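Local coordinates for GTPase-activating protein skywalker (Drosophila melanogaster, PDB 6R82), which acts as a GTPase-activating protein for Rab35 that regulates synaptic vesicle protein recycling through endosomal trafficking, and is represented here by its TLDc domain, at residues M60-N65 with V178-G183; E67-Y72 with P166-S171; S75-R80 with L127-D132; E150-G155 with F174-L179. One frame throughout, in Å; residues are numbered along the deposited sequence.

Contact 1 of 4, residues M60-N65 with V178-G183; sequences MIKTCN and VLEVYG
Lys-62 lies alongside Val-178 where strands 57-63 and 173-185 pair as neighbours in the antiparallel sheet of the TLDc domain. Both side chains point the same way. Lys-62 CB meets Val-178 CG1 at 3.6 Å. CG passes a little farther from the same methyl, and Lys-62 CD then comes back to 3.3 Å from Val-178 CG1, a tight carbon pair. The chain curls because it bends at chi2, chi3 and chi4. Its tip therefore turns toward Glu-180, where Lys-62 NZ makes a long salt bridge of 3.8 Å to Glu-180 OE1. NZ is buried here with no hydrogen-bond partner in the model, so it has this long ion pair instead. Tyr-182 OH donates to Glu-180 OE1 at 3.0 Å, from above the carboxylate plane. The strands run nearly antiparallel, with 169° between the axes of the short segments. Met-60 pairs with Glu-180, and Lys-62 with Val-178, through two backbone hydrogen bonds each. Between them, Ile-61 and Leu-179 form a non-hydrogen-bonded pair. Their side chains meet on the other face, with Ile-61 CG1 3.6 Å from Leu-179 CD1. Strand 68-73 flanks Ile-61, and strand 30-36 flanks Leu-179. Helix 13-18 packs on Met-60 and Lys-62 through Phe-14.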
loop_
_atom_site.group_PDB
_atom_site.type_symbol
_atom_site.label_atom_id
_atom_site.label_comp_id
_atom_site.label_asym_id
_atom_site.label_seq_id
_atom_site.Cartn_x
_atom_site.Cartn_y
_atom_site.Cartn_z
ATOM N N MET A 60 -0.042 -3.994 -3.937
ATOM C CA MET A 60 0.564 -3.942 -5.265
ATOM C C MET A 60 -0.479 -3.554 -6.303
ATOM O O MET A 60 -1.492 -4.241 -6.450
ATOM C CB MET A 60 1.196 -5.281 -5.639
ATOM C CG MET A 60 2.371 -5.113 -6.599
ATOM S SD MET A 60 3.384 -6.589 -6.667
ATOM C CE MET A 60 3.765 -6.842 -4.923
ATOM N N ILE A 61 -0.210 -2.483 -7.043
ATOM C CA ILE A 61 -1.114 -1.969 -8.067
ATOM C C ILE A 61 -0.481 -2.181 -9.433
ATOM O O ILE A 61 0.678 -1.809 -9.656
ATOM C CB ILE A 61 -1.430 -0.479 -7.851
ATOM C CG1 ILE A 61 -2.161 -0.282 -6.523
ATOM C CG2 ILE A 61 -2.252 0.081 -9.025
ATOM C CD1 ILE A 61 -2.076 1.115 -5.973
ATOM N N LYS A 62 -1.249 -2.761 -10.347
ATOM C CA LYS A 62 -0.886 -2.853 -11.757
ATOM C C LYS A 62 -1.872 -1.982 -12.537
ATOM O O LYS A 62 -3.078 -2.257 -12.544
ATOM C CB LYS A 62 -0.910 -4.308 -12.225
ATOM C CG LYS A 62 0.263 -5.174 -11.692
ATOM C CD LYS A 62 -0.204 -6.556 -11.203
ATOM C CE LYS A 62 0.652 -7.082 -10.053
ATOM N NZ LYS A 62 0.388 -6.365 -8.766
ATOM N N THR A 63 -1.366 -0.924 -13.174
ATOM C CA THR A 63 -2.225 -0.026 -13.940
ATOM C C THR A 63 -2.443 -0.540 -15.362
ATOM O O THR A 63 -1.689 -1.370 -15.876
ATOM C CB THR A 63 -1.640 1.386 -14.009
ATOM O OG1 THR A 63 -0.636 1.450 -15.028
ATOM C CG2 THR A 63 -1.044 1.790 -12.674
ATOM N N CYS A 64 -3.497 -0.022 -16.003
ATOM C CA CYS A 64 -3.748 -0.342 -17.405
ATOM C C CYS A 64 -2.648 0.183 -18.317
ATOM O O CYS A 64 -2.521 -0.288 -19.452
ATOM C CB CYS A 64 -5.102 0.219 -17.842
ATOM S SG CYS A 64 -6.539 -0.445 -16.938
ATOM N N ASN A 65 -1.857 1.146 -17.844
ATOM C CA ASN A 65 -0.691 1.676 -18.539
ATOM C C ASN A 65 0.591 0.892 -18.232
ATOM O O ASN A 65 1.690 1.394 -18.501
ATOM C CB ASN A 65 -0.506 3.156 -18.169
ATOM C CG ASN A 65 0.098 3.980 -19.296
ATOM O OD1 ASN A 65 -0.044 3.647 -20.474
ATOM N ND2 ASN A 65 0.772 5.069 -18.933
ATOM N N VAL A 178 -5.254 -4.490 -12.032
ATOM C CA VAL A 178 -5.429 -5.430 -10.932
ATOM C C VAL A 178 -4.771 -4.853 -9.686
ATOM O O VAL A 178 -3.723 -4.198 -9.750
ATOM C CB VAL A 178 -4.894 -6.834 -11.295
ATOM C CG1 VAL A 178 -3.480 -6.746 -11.808
ATOM C CG2 VAL A 178 -4.984 -7.787 -10.092
ATOM N N LEU A 179 -5.437 -5.045 -8.556
ATOM C CA LEU A 179 -4.880 -4.722 -7.254
ATOM C C LEU A 179 -4.756 -6.005 -6.446
ATOM O O LEU A 179 -5.668 -6.837 -6.452
ATOM C CB LEU A 179 -5.753 -3.704 -6.519
ATOM C CG LEU A 179 -5.231 -3.408 -5.114
ATOM C CD1 LEU A 179 -5.001 -1.935 -4.955
ATOM C CD2 LEU A 179 -6.223 -3.906 -4.091
ATOM N N GLU A 180 -3.618 -6.160 -5.767
ATOM C CA GLU A 180 -3.342 -7.313 -4.923
ATOM C C GLU A 180 -2.873 -6.850 -3.550
ATOM O O GLU A 180 -2.115 -5.884 -3.441
ATOM C CB GLU A 180 -2.269 -8.217 -5.555
ATOM C CG GLU A 180 -2.815 -9.145 -6.646
ATOM C CD GLU A 180 -1.720 -9.899 -7.412
ATOM O OE1 GLU A 180 -0.511 -9.638 -7.168
ATOM O OE2 GLU A 180 -2.082 -10.748 -8.266
ATOM N N VAL A 181 -3.328 -7.548 -2.505
ATOM C CA VAL A 181 -2.881 -7.310 -1.136
ATOM C C VAL A 181 -2.390 -8.629 -0.546
ATOM O O VAL A 181 -3.103 -9.634 -0.596
ATOM C CB VAL A 181 -3.994 -6.714 -0.248
ATOM C CG1 VAL A 181 -3.405 -6.282 1.106
ATOM C CG2 VAL A 181 -4.652 -5.530 -0.937
ATOM N N TYR A 182 -1.182 -8.616 0.015
ATOM C CA TYR A 182 -0.582 -9.768 0.673
ATOM C C TYR A 182 -0.488 -9.511 2.168
ATOM O O TYR A 182 -0.233 -8.383 2.591
ATOM C CB TYR A 182 0.825 -10.059 0.110
ATOM C CG TYR A 182 0.794 -10.501 -1.337
ATOM C CD1 TYR A 182 0.805 -9.565 -2.370
ATOM C CD2 TYR A 182 0.731 -11.847 -1.671
ATOM C CE1 TYR A 182 0.756 -9.964 -3.705
ATOM C CE2 TYR A 182 0.672 -12.254 -2.999
ATOM C CZ TYR A 182 0.689 -11.305 -4.010
ATOM O OH TYR A 182 0.641 -11.707 -5.328
ATOM N N GLY A 183 -0.706 -10.563 2.960
ATOM C CA GLY A 183 -0.347 -10.580 4.357
ATOM C C GLY A 183 0.820 -11.520 4.624
ATOM O O GLY A 183 1.475 -12.020 3.708
#

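Contact 2 of 4, residues E67-Y72 with P166-S171; sequences EVFGAY and PPLCPS
The loop that leads into strand 173-185 of the TLDc domain sets Leu-168 and Cys-169 against Phe-69 and Glu-67, at the start of strand 68-73. The contact is side-chain packing. Leu-168 CB lies over one face of the Phe-69 ring in a CH-pi contact, 4.2 Å from the centroid and 23° off the normal. It sits toward the rim of the ring, close to CG. One branch of the leucine reaches further along that rim, with Leu-168 CD1 3.8 Å from Phe-69 CD2. Phe-69 CG stands between the backbone N and the carbonyl carbon (chi1 55°), which turns the ring toward the loop. Cys-169 SG approaches the same ring obliquely, 5.4 Å from the Phe-69 centroid, as a sulfur-aromatic contact. Cys-169 CB rests against the carboxylate of Glu-67, 3.4 Å from Glu-67 OE1. Pro-170 CD touches the other oxygen, Glu-67 OE2, at 4.0 Å. The bend of Glu-67 at chi2 helps carry the carboxylate to this place. Its strongest polar partner is the hydroxyl of Thr-63, which is hydrogen-bonded to OE1. Strand 57-63 borders Phe-69 through Ile-61 and Thr-63, and strand 99-104 through Ser-102. Phe-174 of strand 173-185 meets the Phe-69 ring edge-to-face, while Tyr-110 of strand 108-110 touches Leu-168.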
loop_
_atom_site.group_PDB
_atom_site.type_symbol
_atom_site.label_atom_id
_atom_site.label_comp_id
_atom_site.label_asym_id
_atom_site.label_seq_id
_atom_site.Cartn_x
_atom_site.Cartn_y
_atom_site.Cartn_z
ATOM N N GLU A 67 2.219 0.299 -15.562
ATOM C CA GLU A 67 3.030 0.706 -14.423
ATOM C C GLU A 67 2.693 -0.163 -13.212
ATOM O O GLU A 67 1.553 -0.608 -13.038
ATOM C CB GLU A 67 2.810 2.184 -14.091
ATOM C CG GLU A 67 3.184 3.139 -15.223
ATOM C CD GLU A 67 1.988 3.883 -15.795
ATOM O OE1 GLU A 67 0.894 3.817 -15.189
ATOM O OE2 GLU A 67 2.142 4.527 -16.861
ATOM N N VAL A 68 3.700 -0.414 -12.379
ATOM C CA VAL A 68 3.576 -1.291 -11.219
ATOM C C VAL A 68 4.194 -0.581 -10.030
ATOM O O VAL A 68 5.370 -0.203 -10.073
ATOM C CB VAL A 68 4.250 -2.654 -11.445
ATOM C CG1 VAL A 68 4.408 -3.397 -10.123
ATOM C CG2 VAL A 68 3.438 -3.482 -12.418
ATOM N N PHE A 69 3.403 -0.392 -8.975
ATOM C CA PHE A 69 3.852 0.286 -7.767
ATOM C C PHE A 69 2.921 -0.116 -6.623
ATOM O O PHE A 69 1.961 -0.868 -6.813
ATOM C CB PHE A 69 3.902 1.803 -7.969
ATOM C CG PHE A 69 2.602 2.401 -8.432
ATOM C CD1 PHE A 69 2.301 2.485 -9.785
ATOM C CD2 PHE A 69 1.678 2.879 -7.513
ATOM C CE1 PHE A 69 1.110 3.040 -10.211
ATOM C CE2 PHE A 69 0.483 3.429 -7.932
ATOM C CZ PHE A 69 0.199 3.510 -9.284
ATOM N N GLY A 70 3.225 0.370 -5.424
ATOM C CA GLY A 70 2.443 -0.029 -4.270
ATOM C C GLY A 70 3.056 0.469 -2.980
ATOM O O GLY A 70 3.798 1.454 -2.967
ATOM N N ALA A 71 2.713 -0.214 -1.886
ATOM C CA ALA A 71 3.200 0.212 -0.582
ATOM C C ALA A 71 3.215 -0.946 0.404
ATOM O O ALA A 71 2.325 -1.799 0.395
ATOM C CB ALA A 71 2.344 1.343 -0.006
ATOM N N TYR A 72 4.223 -0.947 1.267
ATOM C CA TYR A 72 4.220 -1.758 2.471
ATOM C C TYR A 72 3.505 -0.957 3.558
ATOM O O TYR A 72 3.909 0.167 3.868
ATOM C CB TYR A 72 5.657 -2.106 2.870
ATOM C CG TYR A 72 5.811 -2.826 4.188
ATOM C CD1 TYR A 72 5.601 -4.195 4.281
ATOM C CD2 TYR A 72 6.167 -2.144 5.334
ATOM C CE1 TYR A 72 5.740 -4.863 5.491
ATOM C CE2 TYR A 72 6.310 -2.806 6.556
ATOM C CZ TYR A 72 6.092 -4.164 6.616
ATOM O OH TYR A 72 6.231 -4.814 7.812
ATOM N N PRO A 166 8.301 11.185 -6.115
ATOM C CA PRO A 166 7.654 11.715 -7.309
ATOM C C PRO A 166 6.387 10.934 -7.598
ATOM O O PRO A 166 6.190 9.844 -7.038
ATOM C CB PRO A 166 8.707 11.482 -8.401
ATOM C CG PRO A 166 9.339 10.193 -7.982
ATOM C CD PRO A 166 9.379 10.240 -6.459
ATOM N N PRO A 167 5.504 11.449 -8.448
ATOM C CA PRO A 167 4.404 10.616 -8.946
ATOM C C PRO A 167 4.925 9.267 -9.424
ATOM O O PRO A 167 5.873 9.188 -10.203
ATOM C CB PRO A 167 3.828 11.454 -10.092
ATOM C CG PRO A 167 4.058 12.868 -9.637
ATOM C CD PRO A 167 5.384 12.850 -8.896
ATOM N N LEU A 168 4.322 8.195 -8.913
ATOM C CA LEU A 168 4.824 6.848 -9.166
ATOM C C LEU A 168 4.478 6.336 -10.559
ATOM O O LEU A 168 4.906 5.234 -10.927
ATOM C CB LEU A 168 4.307 5.890 -8.087
ATOM C CG LEU A 168 4.355 6.466 -6.667
ATOM C CD1 LEU A 168 3.496 5.654 -5.717
ATOM C CD2 LEU A 168 5.785 6.525 -6.164
ATOM N N CYS A 169 3.716 7.095 -11.331
ATOM C CA CYS A 169 3.643 6.948 -12.776
ATOM C C CYS A 169 3.693 8.349 -13.373
ATOM O O CYS A 169 3.354 9.324 -12.695
ATOM C CB CYS A 169 2.383 6.195 -13.226
ATOM S SG CYS A 169 0.824 6.808 -12.568
ATOM N N PRO A 170 4.146 8.479 -14.631
ATOM C CA PRO A 170 4.369 9.836 -15.184
ATOM C C PRO A 170 3.125 10.717 -15.175
ATOM O O PRO A 170 3.167 11.836 -14.640
ATOM C CB PRO A 170 4.871 9.539 -16.605
ATOM C CG PRO A 170 5.492 8.161 -16.497
ATOM C CD PRO A 170 4.568 7.427 -15.574
ATOM N N SER A 171 2.022 10.249 -15.761
ATOM C CA SER A 171 0.737 10.906 -15.569
ATOM C C SER A 171 0.331 10.833 -14.099
ATOM O O SER A 171 0.630 9.864 -13.397
ATOM C CB SER A 171 -0.328 10.251 -16.450
ATOM O OG SER A 171 -1.602 10.280 -15.827
#

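Contact 3 of 4, residues S75-R80 with L127-D132; sequences SRWFER and LFMAAD
Met-129 CE sits over the centre of the six-membered ring of Trp-77, 3.4 Å from the centroid and 10° off the normal. The methyl is close to the whole ring and touches Trp-77 CE2 at 3.5 Å. Met-129 SD stands higher above the same face, at 5.0 Å from the centroid. The pair is a Met-aromatic contact led by the methyl. It packs the 3-10 segment 77-80, in the long loop between strands 68-73 and 99-104, against strand 129-131 of the TLDc sheet. The methionine runs out extended to SD and then bends at chi3 (67°), which lays CE on the indole. Met-129 CE is also 3.3 Å from Ser-75 O. Next along the strand, Ala-130 O meets the edge of the indole, 3.7 Å from Trp-77 CZ3. Ala-131 CB touches Trp-77 CE3 obliquely at 3.7 Å. Arg-80 packs on this alanine with its aliphatic part, Arg-80 CD lying 3.8 Å from Ala-131 CB. Beyond CG the arginine is extended to NE, and its guanidinium folds back on its own 3-10 segment. There Arg-80 NH1 donates to Trp-77 O at 3.0 Å, from above the carbonyl plane. Arg-80 N reaches this oxygen from the opposite face, so two bonds grip it. In the next shell, Tyr-48 of helix 44-51 makes a cation-pi contact with Arg-80. Phe-47 meets the indole edge-to-face, and Ile-136 and Ile-138 pack on it. The chemistry is thus divided: dispersion and CH-pi contact join the segments, while the charge of Arg-80 is probably balanced by its salt bridge to Glu-52, and Trp-77 O gives NH1 a neutral acceptor.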
loop_
_atom_site.group_PDB
_atom_site.type_symbol
_atom_site.label_atom_id
_atom_site.label_comp_id
_atom_site.label_asym_id
_atom_site.label_seq_id
_atom_site.Cartn_x
_atom_site.Cartn_y
_atom_site.Cartn_z
ATOM N N SER A 75 0.182 -1.114 9.393
ATOM C CA SER A 75 -0.885 -1.270 10.381
ATOM C C SER A 75 -2.157 -1.808 9.741
ATOM O O SER A 75 -2.366 -1.687 8.529
ATOM C CB SER A 75 -1.186 0.069 11.074
ATOM O OG SER A 75 0.016 0.688 11.469
ATOM N N ARG A 76 -3.025 -2.394 10.569
ATOM C CA ARG A 76 -4.258 -2.945 10.021
ATOM C C ARG A 76 -5.186 -1.831 9.544
ATOM O O ARG A 76 -5.275 -0.760 10.155
ATOM C CB ARG A 76 -4.966 -3.850 11.031
ATOM C CG ARG A 76 -4.887 -3.432 12.415
ATOM C CD ARG A 76 -5.333 -4.516 13.381
ATOM N NE ARG A 76 -5.307 -3.836 14.658
ATOM C CZ ARG A 76 -6.359 -3.592 15.424
ATOM N NH1 ARG A 76 -7.566 -4.041 15.081
ATOM N NH2 ARG A 76 -6.180 -2.927 16.558
ATOM N N TRP A 77 -5.842 -2.070 8.412
ATOM C CA TRP A 77 -6.774 -1.073 7.904
ATOM C C TRP A 77 -7.962 -0.907 8.840
ATOM O O TRP A 77 -8.633 0.123 8.788
ATOM C CB TRP A 77 -7.225 -1.442 6.488
ATOM C CG TRP A 77 -6.137 -1.233 5.441
ATOM C CD1 TRP A 77 -5.376 -2.197 4.852
ATOM C CD2 TRP A 77 -5.709 0.016 4.873
ATOM N NE1 TRP A 77 -4.497 -1.629 3.963
ATOM C CE2 TRP A 77 -4.679 -0.272 3.957
ATOM C CE3 TRP A 77 -6.091 1.349 5.063
ATOM C CZ2 TRP A 77 -4.027 0.724 3.206
ATOM C CZ3 TRP A 77 -5.431 2.347 4.328
ATOM C CH2 TRP A 77 -4.418 2.023 3.404
ATOM N N PHE A 78 -8.215 -1.893 9.710
ATOM C CA PHE A 78 -9.216 -1.757 10.762
ATOM C C PHE A 78 -9.035 -0.474 11.561
ATOM O O PHE A 78 -10.015 0.081 12.064
ATOM C CB PHE A 78 -9.132 -2.957 11.705
ATOM C CG PHE A 78 -10.188 -2.981 12.794
ATOM C CD1 PHE A 78 -11.422 -3.570 12.562
ATOM C CD2 PHE A 78 -9.916 -2.458 14.061
ATOM C CE1 PHE A 78 -12.395 -3.624 13.565
ATOM C CE2 PHE A 78 -10.871 -2.501 15.073
ATOM C CZ PHE A 78 -12.115 -3.083 14.828
ATOM N N GLU A 79 -7.797 0.001 11.705
ATOM C CA GLU A 79 -7.538 1.183 12.522
ATOM C C GLU A 79 -7.954 2.493 11.850
ATOM O O GLU A 79 -7.797 3.547 12.461
ATOM C CB GLU A 79 -6.050 1.235 12.903
ATOM C CG GLU A 79 -5.682 0.131 13.930
ATOM C CD GLU A 79 -4.207 0.146 14.351
ATOM O OE1 GLU A 79 -3.470 1.078 13.974
ATOM O OE2 GLU A 79 -3.789 -0.788 15.075
ATOM N N ARG A 80 -8.502 2.452 10.632
ATOM C CA ARG A 80 -8.924 3.681 9.968
ATOM C C ARG A 80 -9.994 4.433 10.757
ATOM O O ARG A 80 -10.180 5.634 10.525
ATOM C CB ARG A 80 -9.441 3.361 8.564
ATOM C CG ARG A 80 -10.688 2.487 8.582
ATOM C CD ARG A 80 -11.031 1.936 7.210
ATOM N NE ARG A 80 -12.297 1.195 7.232
ATOM C CZ ARG A 80 -12.425 -0.091 7.563
ATOM N NH1 ARG A 80 -11.352 -0.828 7.912
ATOM N NH2 ARG A 80 -13.625 -0.649 7.558
ATOM N N LEU A 127 2.395 11.181 7.850
ATOM C CA LEU A 127 1.030 10.850 7.440
ATOM C C LEU A 127 1.085 9.628 6.533
ATOM O O LEU A 127 1.382 9.746 5.343
ATOM C CB LEU A 127 0.373 12.029 6.720
ATOM C CG LEU A 127 0.299 13.381 7.434
ATOM C CD1 LEU A 127 -0.408 14.421 6.549
ATOM C CD2 LEU A 127 -0.418 13.239 8.773
ATOM N N PHE A 128 0.759 8.456 7.086
ATOM C CA PHE A 128 1.052 7.185 6.427
ATOM C C PHE A 128 -0.151 6.595 5.696
ATOM O O PHE A 128 -0.098 6.400 4.479
ATOM C CB PHE A 128 1.611 6.205 7.470
ATOM C CG PHE A 128 2.875 6.694 8.113
ATOM C CD1 PHE A 128 4.001 6.953 7.344
ATOM C CD2 PHE A 128 2.933 6.936 9.475
ATOM C CE1 PHE A 128 5.169 7.443 7.932
ATOM C CE2 PHE A 128 4.099 7.415 10.065
ATOM C CZ PHE A 128 5.217 7.666 9.284
ATOM N N MET A 129 -1.230 6.291 6.413
ATOM C CA MET A 129 -2.384 5.593 5.861
ATOM C C MET A 129 -3.660 6.316 6.276
ATOM O O MET A 129 -3.749 6.832 7.389
ATOM C CB MET A 129 -2.466 4.123 6.358
ATOM C CG MET A 129 -1.186 3.273 6.164
ATOM S SD MET A 129 -1.172 1.763 7.192
ATOM C CE MET A 129 -2.515 0.841 6.447
ATOM N N ALA A 130 -4.653 6.321 5.385
ATOM C CA ALA A 130 -5.988 6.830 5.696
ATOM C C ALA A 130 -6.999 6.122 4.800
ATOM O O ALA A 130 -6.676 5.760 3.668
ATOM C CB ALA A 130 -6.074 8.351 5.512
ATOM N N ALA A 131 -8.209 5.897 5.311
ATOM C CA ALA A 131 -9.196 5.143 4.542
ATOM C C ALA A 131 -10.595 5.394 5.084
ATOM O O ALA A 131 -10.791 5.514 6.294
ATOM C CB ALA A 131 -8.896 3.635 4.575
ATOM N N ASP A 132 -11.569 5.439 4.181
ATOM C CA ASP A 132 -12.969 5.535 4.593
ATOM C C ASP A 132 -13.822 4.855 3.528
ATOM O O ASP A 132 -13.326 4.027 2.760
ATOM C CB ASP A 132 -13.360 7.003 4.862
ATOM C CG ASP A 132 -13.225 7.907 3.631
ATOM O OD1 ASP A 132 -13.220 7.413 2.478
ATOM O OD2 ASP A 132 -13.146 9.143 3.834
#

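Contact 4 of 4, residues E150-G155 with F174-L179; sequences ENIRFG and FEIRVL
Ile-176 N donates to Arg-153 O at 2.9 Å with an angle of 170°. The same oxygen receives a CA-H...O contact from Glu-175, whose CA lies 3.4 Å from Arg-153 O. The hydrogen bond lies at the end of an antiparallel pairing of strands 154-156 and 173-185 in the TLDc sheet. Just beyond it Arg-177 and Val-178 both face Lys-62 of strand 57-63, a classic beta bulge. The chain turns a corner there. Gly-155 and Phe-174 form the hydrogen-bonded pair, with Gly-155 N to Phe-174 O and Phe-174 N to Gly-155 O both at 3.0 Å. The second donor stands above the carbonyl plane. A chi1 of 55° swings the Phe-174 ring over Gly-155. With no side chain between them, Gly-155 CA lies over the ring face in a CH-pi contact. Phe-154 and Glu-175 form the non-hydrogen-bonded pair on the other face. Phe-154 CE1 meets Glu-175 CG at 3.6 Å, and Arg-153 CG lies over the centre of one face of the Phe-154 ring. Arg-153 and Glu-175 run side by side, oppositely charged, but their tips are modelled too close together, so the exact form of this ion pair is doubtful. The turn before the strand is held by Asp-149, whose carboxylate accepts from the backbone N of Asn-151, Arg-153 and Phe-154. The buried side chain of Ile-152 packs on Phe-47 and Leu-44 of helix 44-51. It crosses that of Leu-179 at about a right angle, with Ile-152 CG2 4.2 Å from Leu-179 CB.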
loop_
_atom_site.group_PDB
_atom_site.type_symbol
_atom_site.label_atom_id
_atom_site.label_comp_id
_atom_site.label_asym_id
_atom_site.label_seq_id
_atom_site.Cartn_x
_atom_site.Cartn_y
_atom_site.Cartn_z
ATOM N N GLU A 150 -13.598 4.363 -4.347
ATOM C CA GLU A 150 -14.371 3.329 -3.670
ATOM C C GLU A 150 -14.657 2.129 -4.555
ATOM O O GLU A 150 -15.082 1.090 -4.037
ATOM C CB GLU A 150 -15.698 3.905 -3.157
ATOM C CG GLU A 150 -16.698 4.223 -4.269
ATOM C CD GLU A 150 -17.867 5.081 -3.791
ATOM O OE1 GLU A 150 -19.009 4.572 -3.778
ATOM O OE2 GLU A 150 -17.645 6.260 -3.430
ATOM N N ASN A 151 -14.448 2.245 -5.865
ATOM C CA ASN A 151 -14.660 1.135 -6.781
ATOM C C ASN A 151 -13.365 0.432 -7.151
ATOM O O ASN A 151 -13.410 -0.558 -7.889
ATOM C CB ASN A 151 -15.366 1.617 -8.054
ATOM C CG ASN A 151 -16.692 2.280 -7.757
ATOM O OD1 ASN A 151 -16.883 3.466 -8.035
ATOM N ND2 ASN A 151 -17.611 1.522 -7.175
ATOM N N ILE A 152 -12.228 0.915 -6.638
ATOM C CA ILE A 152 -10.893 0.408 -6.959
ATOM C C ILE A 152 -10.733 0.364 -8.473
ATOM O O ILE A 152 -10.156 -0.581 -9.029
ATOM C CB ILE A 152 -10.628 -0.965 -6.305
ATOM C CG1 ILE A 152 -11.211 -1.000 -4.893
ATOM C CG2 ILE A 152 -9.122 -1.238 -6.232
ATOM C CD1 ILE A 152 -10.676 -2.136 -4.027
ATOM N N ARG A 153 -11.263 1.389 -9.146
ATOM C CA ARG A 153 -11.162 1.499 -10.590
ATOM C C ARG A 153 -10.218 2.620 -11.014
ATOM O O ARG A 153 -9.324 2.387 -11.834
ATOM C CB ARG A 153 -12.550 1.705 -11.197
ATOM C CG ARG A 153 -12.516 2.319 -12.585
ATOM C CD ARG A 153 -13.891 2.312 -13.259
ATOM N NE ARG A 153 -14.335 0.976 -13.670
ATOM C CZ ARG A 153 -13.661 0.137 -14.463
ATOM N NH1 ARG A 153 -12.487 0.473 -14.990
ATOM N NH2 ARG A 153 -14.181 -1.053 -14.751
ATOM N N PHE A 154 -10.366 3.825 -10.446
ATOM C CA PHE A 154 -9.504 4.950 -10.784
ATOM C C PHE A 154 -8.742 5.427 -9.556
ATOM O O PHE A 154 -9.212 5.302 -8.422
ATOM C CB PHE A 154 -10.292 6.146 -11.354
ATOM C CG PHE A 154 -11.127 5.825 -12.556
ATOM C CD1 PHE A 154 -10.544 5.321 -13.704
ATOM C CD2 PHE A 154 -12.501 6.044 -12.540
ATOM C CE1 PHE A 154 -11.307 5.020 -14.818
ATOM C CE2 PHE A 154 -13.274 5.747 -13.657
ATOM C CZ PHE A 154 -12.672 5.235 -14.797
ATOM N N GLY A 155 -7.578 6.025 -9.800
ATOM C CA GLY A 155 -6.738 6.509 -8.728
ATOM C C GLY A 155 -5.819 7.609 -9.205
ATOM O O GLY A 155 -5.736 7.912 -10.398
ATOM N N PHE A 174 -4.299 7.149 -12.893
ATOM C CA PHE A 174 -4.180 5.805 -13.432
ATOM C C PHE A 174 -5.514 5.096 -13.292
ATOM O O PHE A 174 -6.367 5.481 -12.488
ATOM C CB PHE A 174 -3.065 5.003 -12.735
ATOM C CG PHE A 174 -3.198 4.924 -11.230
ATOM C CD1 PHE A 174 -3.893 3.882 -10.630
ATOM C CD2 PHE A 174 -2.618 5.889 -10.417
ATOM C CE1 PHE A 174 -4.012 3.815 -9.248
ATOM C CE2 PHE A 174 -2.734 5.827 -9.045
ATOM C CZ PHE A 174 -3.434 4.792 -8.457
ATOM N N GLU A 175 -5.684 4.063 -14.105
ATOM C CA GLU A 175 -6.754 3.099 -13.940
ATOM C C GLU A 175 -6.140 1.780 -13.499
ATOM O O GLU A 175 -5.075 1.388 -13.988
ATOM C CB GLU A 175 -7.544 2.900 -15.229
ATOM C CG GLU A 175 -8.940 2.363 -14.991
ATOM C CD GLU A 175 -9.571 1.811 -16.246
ATOM O OE1 GLU A 175 -8.916 1.861 -17.306
ATOM O OE2 GLU A 175 -10.721 1.327 -16.174
ATOM N N ILE A 176 -6.812 1.104 -12.574
ATOM C CA ILE A 176 -6.291 -0.110 -11.960
ATOM C C ILE A 176 -6.684 -1.300 -12.821
ATOM O O ILE A 176 -7.874 -1.569 -13.019
ATOM C CB ILE A 176 -6.811 -0.268 -10.524
ATOM C CG1 ILE A 176 -6.226 0.844 -9.649
ATOM C CG2 ILE A 176 -6.459 -1.653 -9.969
ATOM C CD1 ILE A 176 -7.270 1.680 -8.942
ATOM N N ARG A 177 -5.684 -2.007 -13.346
ATOM C CA ARG A 177 -5.958 -3.268 -14.020
ATOM C C ARG A 177 -6.153 -4.388 -13.007
ATOM O O ARG A 177 -7.111 -5.160 -13.100
ATOM C CB ARG A 177 -4.829 -3.616 -14.988
ATOM C CG ARG A 177 -5.217 -4.700 -15.976
ATOM C CD ARG A 177 -3.999 -5.369 -16.587
ATOM N NE ARG A 177 -3.061 -4.402 -17.152
ATOM C CZ ARG A 177 -2.150 -4.698 -18.077
ATOM N NH1 ARG A 177 -2.058 -5.938 -18.552
ATOM N NH2 ARG A 177 -1.332 -3.756 -18.533
ATOM N N VAL A 178 -5.254 -4.490 -12.032
ATOM C CA VAL A 178 -5.429 -5.430 -10.932
ATOM C C VAL A 178 -4.771 -4.853 -9.686
ATOM O O VAL A 178 -3.723 -4.198 -9.750
ATOM C CB VAL A 178 -4.894 -6.834 -11.295
ATOM C CG1 VAL A 178 -3.480 -6.746 -11.808
ATOM C CG2 VAL A 178 -4.984 -7.787 -10.092
ATOM N N LEU A 179 -5.437 -5.045 -8.556
ATOM C CA LEU A 179 -4.880 -4.722 -7.254
ATOM C C LEU A 179 -4.756 -6.005 -6.446
ATOM O O LEU A 179 -5.668 -6.837 -6.452
ATOM C CB LEU A 179 -5.753 -3.704 -6.519
ATOM C CG LEU A 179 -5.231 -3.408 -5.114
ATOM C CD1 LEU A 179 -5.001 -1.935 -4.955
ATOM C CD2 LEU A 179 -6.223 -3.906 -4.091
#

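From the N terminus, strand 57-63 opens contact 1, which closes only at 178-183 and encloses most of the chain. Strand 68-73 follows and opens contact 2, whose loop to 166-171 falls wholly within that span. Segment 75-80 then opens contact 3, which lies inside contact 2 and closes at 127-132. Contact 4 opens after contact 3 has closed. It crosses contact 2, because 150-155 precedes 166-171 and 174-179 follows it. Strand 173-185 pairs with both 57-63 and 154-156, so contacts 1 and 4 end on the same strand and overlap at Val-178 and Leu-179. Phe-69 and Phe-174 link contacts 2 and 4. Contact 3 stands apart, about 18 Å from contact 1 between centres.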